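Ornithine carbamoyltransferase, mitochondrial (Coccidioides immitis, PDB 3SDS) catalyses the transfer of the carbamoyl group from carbamoyl phosphate to L-ornithine, giving L-citrulline and phosphate in arginine biosynthesis, and works as a homotrimer. Local coordinates at residues T78-R81 and V82-G86; P181-L184 and G185-L189; E314-D317 and E318-Y321. All blocks are in the same frame, centred on the assembly; numbering follows the deposited sequence.

Interaction 1 of 3, residues T78-R81 and V82-G86; sequences TRTR and VSTEG
Arg-81 and Glu-85, one helical turn apart, run side by side and point the same way, with guanidinium and carboxylate planes only 22° from coplanar. Arg-81 NE gives its hydrogen to Glu-85 OE1 at 3.2 Å, within the guanidinium plane and nearly along the C-O axis of the carboxylate; NH2 adds a weak second bond to the same oxygen. The arginine chain bends at its third torsion (chi3 110°), which turns this N-H edge toward the glutamate. The other carboxylate oxygen, Glu-85 OE2, is bonded to His-94 of the second subunit, so the salt bridge is tied into the trimer interface, and Phe-97 of the same chain makes a cation-pi contact with Arg-81.

Thr-80 and Thr-84 also lie side by side, pointing alike. Thr-84 OG1 stands beside its own backbone N (chi1 -46°) and folds back to donate to Thr-80 O at 2.9 Å, from above the carbonyl plane; Thr-84 N reaches the same Thr-80 O at 3.2 Å, which therefore takes two hydrogens. Thr-80 OG1 turns to Arg-334 instead. On another side of the helix Thr-78 CG2 meets Val-82 CG2 at 4.1 Å, while a water links Arg-79 O to Ser-83 OG.

All of this decorates the first turns of helix 78-90, the helix of the beta-alpha-beta unit between strands 68-73 and 94-98. Thr-78, Arg-79 and Thr-80 belong, by similarity, to the Ser-Thr-Arg-Thr carbamoyl phosphate site, where the N-terminus of a helix is well suited to receive a phosphate.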
ATOM      1  N   THR A  78      -0.763   5.957 -12.063  1.00 51.66           N
ATOM      2  CA  THR A  78       0.098   4.823 -11.794  1.00 51.01           C
ATOM      3  C   THR A  78       1.579   5.051 -12.102  1.00 49.40           C
ATOM      4  O   THR A  78       2.443   4.730 -11.269  1.00 49.03           O
ATOM      5  CB  THR A  78      -0.428   3.597 -12.524  1.00 52.44           C
ATOM      6  OG1 THR A  78      -1.646   3.186 -11.888  1.00 54.89           O
ATOM      7  CG2 THR A  78       0.567   2.452 -12.439  1.00 52.37           C
ATOM      8  N   ARG A  79       1.869   5.604 -13.277  1.00 48.32           N
ATOM      9  CA  ARG A  79       3.237   5.895 -13.654  1.00 46.94           C
ATOM     10  C   ARG A  79       3.952   6.731 -12.583  1.00 45.41           C
ATOM     11  O   ARG A  79       5.056   6.362 -12.143  1.00 44.71           O
ATOM     12  CB  ARG A  79       3.303   6.567 -15.031  1.00 47.39           C
ATOM     13  CG  ARG A  79       4.730   6.671 -15.610  1.00 48.47           C
ATOM     14  CD  ARG A  79       4.806   6.085 -17.028  1.00 51.20           C
ATOM     15  NE  ARG A  79       4.404   4.669 -17.027  1.00 54.45           N
ATOM     16  CZ  ARG A  79       4.106   3.956 -18.117  1.00 55.67           C
ATOM     17  NH1 ARG A  79       3.738   2.684 -18.001  1.00 56.63           N
ATOM     18  NH2 ARG A  79       4.164   4.505 -19.324  1.00 55.00           N
ATOM     19  N   THR A  80       3.334   7.841 -12.157  1.00 44.51           N
ATOM     20  CA  THR A  80       3.926   8.683 -11.099  1.00 42.76           C
ATOM     21  C   THR A  80       4.135   7.911  -9.786  1.00 42.33           C
ATOM     22  O   THR A  80       5.183   8.085  -9.109  1.00 41.21           O
ATOM     23  CB  THR A  80       3.146  10.015 -10.858  1.00 42.84           C
ATOM     24  OG1 THR A  80       3.629  11.008 -11.772  1.00 42.49           O
ATOM     25  CG2 THR A  80       3.333  10.550  -9.403  1.00 40.94           C
ATOM     26  N   ARG A  81       3.209   7.053  -9.445  1.00 42.08           N
ATOM     27  CA  ARG A  81       3.306   6.264  -8.255  1.00 42.21           C
ATOM     28  C   ARG A  81       4.508   5.377  -8.287  1.00 41.78           C
ATOM     29  O   ARG A  81       5.223   5.275  -7.354  1.00 41.75           O
ATOM     30  CB  ARG A  81       2.097   5.381  -8.195  1.00 43.03           C
ATOM     31  CG  ARG A  81       1.380   5.429  -6.925  1.00 45.24           C
ATOM     32  CD  ARG A  81       0.379   4.361  -6.868  1.00 45.42           C
ATOM     33  NE  ARG A  81       0.778   3.364  -5.913  1.00 44.87           N
ATOM     34  CZ  ARG A  81       0.105   2.267  -5.694  1.00 45.34           C
ATOM     35  NH1 ARG A  81      -0.977   2.025  -6.367  1.00 45.81           N
ATOM     36  NH2 ARG A  81       0.521   1.425  -4.807  1.00 45.70           N
ATOM     37  N   VAL A  82       4.701   4.690  -9.384  1.00 41.47           N
ATOM     38  CA  VAL A  82       5.789   3.723  -9.510  1.00 40.79           C
ATOM     39  C   VAL A  82       7.157   4.319  -9.172  1.00 39.71           C
ATOM     40  O   VAL A  82       7.911   3.717  -8.423  1.00 40.27           O
ATOM     41  CB  VAL A  82       5.826   3.036 -10.893  1.00 41.68           C
ATOM     42  CG1 VAL A  82       6.967   2.020 -10.956  1.00 40.71           C
ATOM     43  CG2 VAL A  82       4.491   2.371 -11.202  1.00 42.07           C
ATOM     44  N   SER A  83       7.468   5.496  -9.709  1.00 38.90           N
ATOM     45  CA  SER A  83       8.759   6.160  -9.486  1.00 37.92           C
ATOM     46  C   SER A  83       8.938   6.812  -8.092  1.00 37.56           C
ATOM     47  O   SER A  83      10.043   6.784  -7.523  1.00 37.03           O
ATOM     48  CB  SER A  83       8.998   7.200 -10.576  1.00 37.76           C
ATOM     49  OG  SER A  83       7.953   8.171 -10.599  1.00 39.10           O
ATOM     50  N   THR A  84       7.874   7.425  -7.558  1.00 37.42           N
ATOM     51  CA  THR A  84       7.923   8.006  -6.205  1.00 36.78           C
ATOM     52  C   THR A  84       8.137   6.863  -5.212  1.00 36.80           C
ATOM     53  O   THR A  84       9.027   6.905  -4.342  1.00 36.42           O
ATOM     54  CB  THR A  84       6.612   8.806  -5.861  1.00 37.43           C
ATOM     55  OG1 THR A  84       6.246   9.670  -6.958  1.00 38.57           O
ATOM     56  CG2 THR A  84       6.770   9.648  -4.602  1.00 35.62           C
ATOM     57  N   GLU A  85       7.339   5.817  -5.370  1.00 37.11           N
ATOM     58  CA  GLU A  85       7.432   4.687  -4.482  1.00 37.43           C
ATOM     59  C   GLU A  85       8.897   4.184  -4.460  1.00 37.30           C
ATOM     60  O   GLU A  85       9.533   4.150  -3.392  1.00 37.10           O
ATOM     61  CB  GLU A  85       6.388   3.621  -4.843  1.00 37.85           C
ATOM     62  CG  GLU A  85       5.858   2.887  -3.615  1.00 40.10           C
ATOM     63  CD  GLU A  85       4.381   2.413  -3.663  1.00 42.21           C
ATOM     64  OE1 GLU A  85       3.493   3.068  -4.252  1.00 42.19           O
ATOM     65  OE2 GLU A  85       4.108   1.366  -3.041  1.00 44.07           O
ATOM     66  N   GLY A  86       9.450   3.881  -5.640  1.00 37.09           N
ATOM     67  CA  GLY A  86      10.830   3.376  -5.761  1.00 36.47           C
ATOM     68  C   GLY A  86      11.897   4.297  -5.191  1.00 35.76           C
ATOM     69  O   GLY A  86      12.869   3.836  -4.584  1.00 36.13           O
TER
HETATM   70  O   HOH W   1       6.701   8.107 -12.858  1.00 52.20           O

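Interaction 2 of 3, residues P181-L184 and G185-L189; sequences PSSL and GLEGL
Ser-183 OG sits between two partners, Glu-187 and Gly-185. Ser-183 OG donates to Glu-187 OE1 at 2.7 Å. The same Ser-183 OG accepts from Gly-185 N at 2.9 Å, in a fairly straight bond. The serine oxygen reaches Glu-187 on the syn side of the carboxylate, but 35° out of its plane. Two torsions bring the groups together: the hydroxyl of Ser-183 extends opposite its backbone N (chi1 167°), and the glutamate chain kinks at chi2 (93°), carrying the acid back over the bend.

Beside this polar cluster, Leu-184 CB touches Leu-186 CD1 at 4.1 Å. Both leucines continue into the protein: Leu-184 packs on Ala-38 and Val-41 of helix 34-51, Leu-186 on Phe-163 and Ile-166 of helix 156-169.

Further out, the backbone sets the path. Gly-185 adopts a positive phi, a conformation that favours glycine, and lets the chain turn between the serine and the glutamate. A type II turn then runs from Leu-186 to Leu-189, with Gly-188 at its third position, and leads into strand 190-194.

The hydroxyl thus joins a backbone N-H and a side-chain carboxylate across the bend, one bond as acceptor and one as donor, so its proton is committed to the carboxylate. On this exposed loop the hydroxyl probably eases some of the negative charge on Glu-187.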
ATOM      1  N   PRO A 181      29.051  25.947 -12.889  1.00 58.68           N
ATOM      2  CA  PRO A 181      27.960  25.475 -11.998  1.00 56.60           C
ATOM      3  C   PRO A 181      26.530  25.873 -12.392  1.00 54.92           C
ATOM      4  O   PRO A 181      25.583  25.187 -12.010  1.00 53.63           O
ATOM      5  CB  PRO A 181      28.302  26.097 -10.633  1.00 57.13           C
ATOM      6  CG  PRO A 181      29.727  26.500 -10.719  1.00 59.31           C
ATOM      7  CD  PRO A 181      29.994  26.822 -12.163  1.00 60.41           C
ATOM      8  N   SER A 182      26.368  26.955 -13.144  1.00 54.84           N
ATOM      9  CA  SER A 182      25.032  27.480 -13.418  1.00 53.52           C
ATOM     10  C   SER A 182      24.506  27.015 -14.763  1.00 52.89           C
ATOM     11  O   SER A 182      23.507  27.556 -15.270  1.00 52.59           O
ATOM     12  CB  SER A 182      25.006  29.012 -13.354  1.00 54.49           C
ATOM     13  OG  SER A 182      25.800  29.588 -14.377  1.00 54.67           O
ATOM     14  N   SER A 183      25.167  26.003 -15.320  1.00 52.43           N
ATOM     15  CA  SER A 183      24.839  25.507 -16.650  1.00 51.95           C
ATOM     16  C   SER A 183      25.121  24.012 -16.824  1.00 51.14           C
ATOM     17  O   SER A 183      26.071  23.468 -16.240  1.00 51.94           O
ATOM     18  CB  SER A 183      25.607  26.317 -17.701  1.00 53.46           C
ATOM     19  OG  SER A 183      25.567  25.692 -18.970  1.00 54.23           O
ATOM     20  N   LEU A 184      24.296  23.365 -17.641  1.00 49.62           N
ATOM     21  CA  LEU A 184      24.524  21.981 -18.045  1.00 48.83           C
ATOM     22  C   LEU A 184      25.276  21.868 -19.378  1.00 49.97           C
ATOM     23  O   LEU A 184      25.313  20.795 -19.989  1.00 49.94           O
ATOM     24  CB  LEU A 184      23.194  21.234 -18.147  1.00 47.15           C
ATOM     25  CG  LEU A 184      22.425  21.028 -16.850  1.00 45.45           C
ATOM     26  CD1 LEU A 184      21.041  20.499 -17.150  1.00 43.76           C
ATOM     27  CD2 LEU A 184      23.171  20.108 -15.904  1.00 43.55           C
ATOM     28  N   GLY A 185      25.865  22.974 -19.830  1.00 51.16           N
ATOM     29  CA  GLY A 185      26.609  23.012 -21.098  1.00 52.28           C
ATOM     30  C   GLY A 185      25.777  22.793 -22.352  1.00 51.95           C
ATOM     31  O   GLY A 185      26.295  22.301 -23.344  1.00 53.10           O
ATOM     32  N   LEU A 186      24.499  23.179 -22.315  1.00 50.74           N
ATOM     33  CA  LEU A 186      23.562  22.933 -23.421  1.00 49.93           C
ATOM     34  C   LEU A 186      23.220  24.162 -24.272  1.00 50.40           C
ATOM     35  O   LEU A 186      22.301  24.113 -25.092  1.00 50.42           O
ATOM     36  CB  LEU A 186      22.260  22.329 -22.880  1.00 48.32           C
ATOM     37  CG  LEU A 186      22.329  20.918 -22.279  1.00 47.94           C
ATOM     38  CD1 LEU A 186      21.035  20.555 -21.545  1.00 44.68           C
ATOM     39  CD2 LEU A 186      22.704  19.863 -23.347  1.00 48.60           C
ATOM     40  N   GLU A 187      23.950  25.254 -24.087  1.00 50.99           N
ATOM     41  CA  GLU A 187      23.645  26.496 -24.774  1.00 51.37           C
ATOM     42  C   GLU A 187      23.579  26.347 -26.293  1.00 51.89           C
ATOM     43  O   GLU A 187      24.465  25.768 -26.922  1.00 52.24           O
ATOM     44  CB  GLU A 187      24.628  27.601 -24.381  1.00 52.76           C
ATOM     45  CG  GLU A 187      24.457  28.079 -22.932  1.00 53.49           C
ATOM     46  CD  GLU A 187      25.367  27.342 -21.925  1.00 54.91           C
ATOM     47  OE1 GLU A 187      25.397  27.747 -20.737  1.00 54.35           O
ATOM     48  OE2 GLU A 187      26.057  26.364 -22.315  1.00 54.94           O
ATOM     49  N   GLY A 188      22.493  26.864 -26.863  1.00 51.74           N
ATOM     50  CA  GLY A 188      22.350  26.964 -28.299  1.00 52.54           C
ATOM     51  C   GLY A 188      21.621  25.805 -28.932  1.00 52.20           C
ATOM     52  O   GLY A 188      21.460  25.771 -30.161  1.00 53.17           O
ATOM     53  N   LEU A 189      21.179  24.850 -28.111  1.00 50.95           N
ATOM     54  CA  LEU A 189      20.292  23.787 -28.587  1.00 50.14           C
ATOM     55  C   LEU A 189      18.892  24.285 -28.962  1.00 49.49           C
ATOM     56  O   LEU A 189      18.453  25.339 -28.493  1.00 49.17           O
ATOM     57  CB  LEU A 189      20.178  22.698 -27.541  1.00 49.20           C
ATOM     58  CG  LEU A 189      20.917  21.414 -27.882  1.00 51.39           C
ATOM     59  CD1 LEU A 189      22.377  21.678 -28.304  1.00 54.17           C
ATOM     60  CD2 LEU A 189      20.841  20.473 -26.690  1.00 51.51           C
TER

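Interaction 3 of 3, residues E314-D317 and E318-Y321; sequences EVSD and EVFY
Ser-316 and Val-319 make the capping bond that starts this short helix. Ser-316 occupies the N-cap, and Ser-316 OG accepts from Val-319 N at 3.2 Å with an N-H...O angle of 159°. The hydroxyl is held between the backbone N and the carbonyl carbon (chi1 84°), a setting that swings it forward over the first turn. Val-319 CG2 lies against the same oxygen.

Backbone bonds follow in helical i to i+4 spacing. Phe-320 N donates to Ser-316 O at 3.0 Å, and Tyr-321 N to Asp-317 O at 3.1 Å, so the cap residue contributes both its side chain and its carbonyl to the helix.

The apolar contacts come from Val-315, just before the cap, whose two methyl groups serve different neighbours. Val-315 CG2 meets Val-319 CG1 at 3.8 Å, the two side chains slanting across each other. Val-315 CG1 approaches Phe-320 CD1 at 4.1 Å, the valine and phenylalanine running roughly perpendicular.

Among the polar and aromatic groups, Asp-317 and Tyr-321 extend alongside one another, carboxylate and ring planes 67° apart. The contact between them is loose, Asp-317 OD1 lying 4.1 Å from Tyr-321 CE2; that oxygen is instead in a salt bridge with Arg-310, which also makes a cation-pi contact with Phe-320. Tyr-321 presents a face to Phe-320 CD2, which sits toward the rim of the tyrosine ring, while Tyr-321 OH bonds to Asp-113 of the second subunit.

Val-315, Val-319 and Phe-320 all pack on Phe-304 of strand 303-306, which within this chain is an outermost strand of the five-stranded parallel sheet. Helix 317-320 is thus laid against that strand by its apolar side, with Tyr-321 turned to the neighbouring subunit.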
ATOM      1  N   GLU A 314      -0.740  11.221 -31.889  1.00 62.35           N
ATOM      2  CA  GLU A 314       0.330  12.246 -31.818  1.00 60.44           C
ATOM      3  C   GLU A 314       1.590  11.925 -32.604  1.00 59.60           C
ATOM      4  O   GLU A 314       2.282  12.836 -33.067  1.00 59.21           O
ATOM      5  CB  GLU A 314       0.764  12.562 -30.387  1.00 59.07           C
ATOM      6  CG  GLU A 314      -0.304  12.527 -29.352  1.00 60.25           C
ATOM      7  CD  GLU A 314      -0.381  11.191 -28.656  1.00 61.88           C
ATOM      8  OE1 GLU A 314      -1.511  10.670 -28.538  1.00 64.03           O
ATOM      9  OE2 GLU A 314       0.677  10.667 -28.226  1.00 60.79           O
ATOM     10  N   VAL A 315       1.905  10.641 -32.738  1.00 59.10           N
ATOM     11  CA  VAL A 315       3.166  10.258 -33.348  1.00 58.34           C
ATOM     12  C   VAL A 315       3.058   8.911 -34.035  1.00 59.39           C
ATOM     13  O   VAL A 315       2.279   8.067 -33.612  1.00 59.67           O
ATOM     14  CB  VAL A 315       4.316  10.281 -32.298  1.00 56.73           C
ATOM     15  CG1 VAL A 315       4.091   9.248 -31.180  1.00 55.15           C
ATOM     16  CG2 VAL A 315       5.664  10.106 -32.976  1.00 56.82           C
ATOM     17  N   SER A 316       3.844   8.725 -35.094  1.00 60.15           N
ATOM     18  CA  SER A 316       3.831   7.485 -35.890  1.00 61.56           C
ATOM     19  C   SER A 316       4.640   6.367 -35.235  1.00 61.31           C
ATOM     20  O   SER A 316       5.606   6.631 -34.512  1.00 60.31           O
ATOM     21  CB  SER A 316       4.323   7.737 -37.325  1.00 62.32           C
ATOM     22  OG  SER A 316       5.737   7.699 -37.421  1.00 61.29           O
ATOM     23  N   ASP A 317       4.233   5.124 -35.492  1.00 62.56           N
ATOM     24  CA  ASP A 317       4.927   3.933 -34.985  1.00 62.40           C
ATOM     25  C   ASP A 317       6.384   3.895 -35.425  1.00 62.08           C
ATOM     26  O   ASP A 317       7.277   3.572 -34.637  1.00 61.15           O
ATOM     27  CB  ASP A 317       4.213   2.657 -35.440  1.00 63.99           C
ATOM     28  CG  ASP A 317       3.314   2.071 -34.368  1.00 64.47           C
ATOM     29  OD1 ASP A 317       3.054   2.737 -33.341  1.00 64.29           O
ATOM     30  OD2 ASP A 317       2.871   0.925 -34.546  1.00 66.29           O
ATOM     31  N   GLU A 318       6.602   4.238 -36.692  1.00 63.04           N
ATOM     32  CA  GLU A 318       7.929   4.308 -37.281  1.00 63.09           C
ATOM     33  C   GLU A 318       8.855   5.217 -36.462  1.00 61.07           C
ATOM     34  O   GLU A 318       9.992   4.832 -36.174  1.00 60.83           O
ATOM     35  CB  GLU A 318       7.825   4.788 -38.723  1.00 64.37           C
ATOM     36  CG  GLU A 318       9.155   4.988 -39.416  1.00 66.10           C
ATOM     37  CD  GLU A 318       9.132   6.196 -40.335  1.00 68.91           C
ATOM     38  OE1 GLU A 318       8.542   7.243 -39.937  1.00 68.96           O
ATOM     39  OE2 GLU A 318       9.701   6.095 -41.449  1.00 69.93           O
ATOM     40  N   VAL A 319       8.356   6.398 -36.071  1.00 59.50           N
ATOM     41  CA  VAL A 319       9.144   7.350 -35.265  1.00 57.28           C
ATOM     42  C   VAL A 319       9.343   6.849 -33.844  1.00 55.73           C
ATOM     43  O   VAL A 319      10.470   6.833 -33.348  1.00 55.19           O
ATOM     44  CB  VAL A 319       8.521   8.771 -35.231  1.00 56.72           C
ATOM     45  CG1 VAL A 319       9.246   9.661 -34.224  1.00 54.71           C
ATOM     46  CG2 VAL A 319       8.568   9.409 -36.608  1.00 57.69           C
ATOM     47  N   PHE A 320       8.249   6.426 -33.211  1.00 55.19           N
ATOM     48  CA  PHE A 320       8.229   6.041 -31.789  1.00 53.54           C
ATOM     49  C   PHE A 320       9.267   4.976 -31.475  1.00 53.71           C
ATOM     50  O   PHE A 320       9.927   5.046 -30.438  1.00 52.85           O
ATOM     51  CB  PHE A 320       6.822   5.554 -31.385  1.00 53.69           C
ATOM     52  CG  PHE A 320       6.591   5.463 -29.887  1.00 51.16           C
ATOM     53  CD1 PHE A 320       6.500   6.621 -29.100  1.00 48.45           C
ATOM     54  CD2 PHE A 320       6.421   4.218 -29.272  1.00 49.55           C
ATOM     55  CE1 PHE A 320       6.265   6.540 -27.713  1.00 46.98           C
ATOM     56  CE2 PHE A 320       6.183   4.124 -27.886  1.00 48.63           C
ATOM     57  CZ  PHE A 320       6.111   5.286 -27.100  1.00 46.41           C
ATOM     58  N   TYR A 321       9.417   4.012 -32.386  1.00 54.78           N
ATOM     59  CA  TYR A 321      10.276   2.855 -32.152  1.00 55.01           C
ATOM     60  C   TYR A 321      11.631   2.907 -32.852  1.00 55.63           C
ATOM     61  O   TYR A 321      12.405   1.956 -32.747  1.00 56.47           O
ATOM     62  CB  TYR A 321       9.552   1.548 -32.506  1.00 56.17           C
ATOM     63  CG  TYR A 321       8.387   1.221 -31.598  1.00 55.28           C
ATOM     64  CD1 TYR A 321       8.584   0.991 -30.244  1.00 52.79           C
ATOM     65  CD2 TYR A 321       7.083   1.140 -32.102  1.00 56.12           C
ATOM     66  CE1 TYR A 321       7.525   0.687 -29.415  1.00 52.97           C
ATOM     67  CE2 TYR A 321       6.009   0.844 -31.269  1.00 55.03           C
ATOM     68  CZ  TYR A 321       6.242   0.614 -29.929  1.00 53.62           C
ATOM     69  OH  TYR A 321       5.202   0.309 -29.089  1.00 53.33           O
TER

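In the fold
The three local contacts follow one another along the chain. Interaction 1 lies in the carbamoyl phosphate domain, while interaction 3 belongs to the ornithine domain and interaction 2 leads into that domain's first strand. Interactions 1 and 3 come closest, nearest atoms about 8 Å apart and centres 25 Å, and both touch the second subunit. Leu-308, a carbamoyl phosphate residue by similarity, relates to both: the side chain of Arg-79 is about 4 Å from that of Leu-308, and the side chain of Phe-320 is likewise close to it. Interaction 2 is remote from the substrate-binding residues, its centre 29 Å from each of the others and on the opposite side of the chain's centre from interaction 1.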